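Local atomic coordinates of glycoside hydrolase family protein (Novosphingobium sp. PP1Y, PDB entry 6Q2F), a protein that probably releases terminal alpha-L-rhamnose from glycosides by hydrolysing the glycosidic bond, as an alpha-L-rhamnosidase of the glycoside hydrolases. Residues Gly728-Asp733 against Val895-Gly900. Numbering follows the deposited sequence.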
loop_
_atom_site.group_PDB
_atom_site.type_symbol
_atom_site.label_atom_id
_atom_site.label_comp_id
_atom_site.label_asym_id
_atom_site.label_seq_id
_atom_site.Cartn_x
_atom_site.Cartn_y
_atom_site.Cartn_z
ATOM N N GLY A 728 -2.630 14.873 20.345
ATOM C CA GLY A 728 -3.921 14.336 20.793
ATOM C C GLY A 728 -4.330 13.099 20.006
ATOM O O GLY A 728 -3.511 12.232 19.681
ATOM N N ARG A 729 -5.609 13.031 19.651
ATOM C CA ARG A 729 -6.127 11.920 18.867
ATOM C C ARG A 729 -6.820 12.429 17.620
ATOM O O ARG A 729 -7.382 13.523 17.608
ATOM C CB ARG A 729 -7.147 11.075 19.659
ATOM C CG ARG A 729 -8.520 11.802 19.906
ATOM C CD ARG A 729 -9.492 10.865 20.631
ATOM N NE ARG A 729 -10.811 11.463 20.892
ATOM C CZ ARG A 729 -11.835 11.414 20.043
ATOM N NH1 ARG A 729 -11.716 10.824 18.854
ATOM N NH2 ARG A 729 -12.988 11.963 20.386
ATOM N N ASN A 730 -6.796 11.601 16.582
ATOM C CA ASN A 730 -7.706 11.796 15.466
ATOM C C ASN A 730 -9.148 11.858 15.945
ATOM O O ASN A 730 -9.556 11.103 16.830
ATOM C CB ASN A 730 -7.582 10.661 14.459
ATOM C CG ASN A 730 -8.331 10.967 13.179
ATOM O OD1 ASN A 730 -9.331 10.337 12.854
ATOM N ND2 ASN A 730 -7.849 11.960 12.448
ATOM N N VAL A 731 -9.932 12.737 15.323
ATOM C CA VAL A 731 -11.374 12.793 15.527
ATOM C C VAL A 731 -12.064 12.302 14.263
ATOM O O VAL A 731 -11.868 12.868 13.182
ATOM C CB VAL A 731 -11.834 14.214 15.880
ATOM C CG1 VAL A 731 -13.372 14.315 15.855
ATOM C CG2 VAL A 731 -11.332 14.567 17.260
ATOM N N ALA A 732 -12.920 11.288 14.403
ATOM C CA ALA A 732 -13.740 10.808 13.298
ATOM C C ALA A 732 -15.099 10.419 13.847
ATOM O O ALA A 732 -15.193 9.924 14.969
ATOM C CB ALA A 732 -13.090 9.616 12.585
ATOM N N ASP A 733 -16.149 10.656 13.062
ATOM C CA ASP A 733 -17.503 10.363 13.503
ATOM C C ASP A 733 -18.037 9.050 12.965
ATOM O O ASP A 733 -18.952 8.487 13.572
ATOM C CB ASP A 733 -18.456 11.495 13.094
ATOM C CG ASP A 733 -18.155 12.791 13.819
ATOM O OD1 ASP A 733 -17.886 12.751 15.033
ATOM O OD2 ASP A 733 -18.167 13.845 13.174
ATOM N N VAL A 895 -8.310 17.114 8.348
ATOM C CA VAL A 895 -8.071 16.280 9.515
ATOM C C VAL A 895 -8.454 17.080 10.747
ATOM O O VAL A 895 -8.214 18.302 10.815
ATOM C CB VAL A 895 -6.610 15.804 9.602
ATOM C CG1 VAL A 895 -6.418 14.968 10.851
ATOM C CG2 VAL A 895 -6.247 14.989 8.343
ATOM N N HIS A 896 -9.034 16.381 11.722
ATOM C CA HIS A 896 -9.440 16.948 13.001
ATOM C C HIS A 896 -8.705 16.185 14.085
ATOM O O HIS A 896 -8.883 14.970 14.218
ATOM C CB HIS A 896 -10.961 16.845 13.205
ATOM C CG HIS A 896 -11.466 17.481 14.465
ATOM N ND1 HIS A 896 -12.805 17.475 14.819
ATOM C CD2 HIS A 896 -10.821 18.140 15.456
ATOM C CE1 HIS A 896 -12.955 18.083 15.984
ATOM N NE2 HIS A 896 -11.771 18.516 16.380
ATOM N N ARG A 897 -7.880 16.891 14.847
ATOM C CA ARG A 897 -7.171 16.343 15.994
ATOM C C ARG A 897 -7.737 16.952 17.267
ATOM O O ARG A 897 -8.194 18.097 17.263
ATOM C CB ARG A 897 -5.669 16.646 15.867
ATOM C CG ARG A 897 -4.994 15.844 14.747
ATOM C CD ARG A 897 -4.139 14.795 15.396
ATOM N NE ARG A 897 -4.222 13.549 14.709
ATOM C CZ ARG A 897 -3.786 12.415 15.216
ATOM N NH1 ARG A 897 -3.250 12.378 16.436
ATOM N NH2 ARG A 897 -3.906 11.322 14.497
ATOM N N ARG A 898 -7.715 16.193 18.359
ATOM C CA ARG A 898 -8.268 16.704 19.604
ATOM C C ARG A 898 -7.454 16.262 20.810
ATOM O O ARG A 898 -7.020 15.112 20.912
ATOM C CB ARG A 898 -9.741 16.286 19.797
ATOM C CG ARG A 898 -10.249 16.452 21.244
ATOM C CD ARG A 898 -11.726 16.070 21.387
ATOM N NE ARG A 898 -12.543 16.878 20.496
ATOM C CZ ARG A 898 -13.778 16.564 20.128
ATOM N NH1 ARG A 898 -14.343 15.456 20.591
ATOM N NH2 ARG A 898 -14.455 17.370 19.317
ATOM N N ASP A 899 -7.304 17.211 21.722
ATOM C CA ASP A 899 -6.520 17.160 22.939
ATOM C C ASP A 899 -7.404 17.678 24.060
ATOM O O ASP A 899 -8.449 18.272 23.808
ATOM C CB ASP A 899 -5.291 18.092 22.811
ATOM C CG ASP A 899 -4.099 17.580 23.529
ATOM O OD1 ASP A 899 -4.225 16.526 24.200
ATOM O OD2 ASP A 899 -3.039 18.223 23.425
ATOM N N GLY A 900 -6.940 17.527 25.301
ATOM C CA GLY A 900 -7.599 18.197 26.412
ATOM C C GLY A 900 -7.526 19.717 26.314
ATOM O O GLY A 900 -8.331 20.420 26.938
HETATM O O HOH W 1 -13.662 13.367 22.633
HETATM O O HOH W 2 -9.791 13.510 11.393
#
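R729 and R898 form an antiparallel hydrogen-bonded pair: R729 N reaches R898 O at 2.8 Å, and R898 N returns a bond to R729 O. A third backbone bond, V731 N to H896 O at 2.7 Å, follows beyond the non-hydrogen-bonded pair N730 and R897. Past it, a water spans the strands, donating to V731 O and accepting from H896 N. G728 suits its place because its positive phi favours glycine and a side chain would strike R898 O.

Among apolar contacts, V731 lays its CB over one face of the H896 ring, a CH-pi contact 3.8 Å from the centroid, while CG2 meets R898 CB at 3.5 Å. H896 keeps its ring extended from the strand (chi1 -177°, CG opposite the backbone N), which turns that face to the valine; its ND1 and NE2 hydrogen-bond D880 and E903. An alanine here is likely to strip V731 of its aromatic support and leave D880 and E903 without their imidazole partner.

The R897 guanidinium lies with one face against the R729-N730 peptide, N730 N over its centre, CZ 3.4 Å from N730 N, and bonds N639 and T727. R729 and R898 run side by side, guanidinium planes 89° apart; a shared water accepts from both, and R898 NE also makes a salt bridge to E903, which probably eases the closeness of the two like charges.

Here the short strand 729-730, just after helix 712-726, adds an edge to the antiparallel beta-sheet containing 894-899 and 902-908.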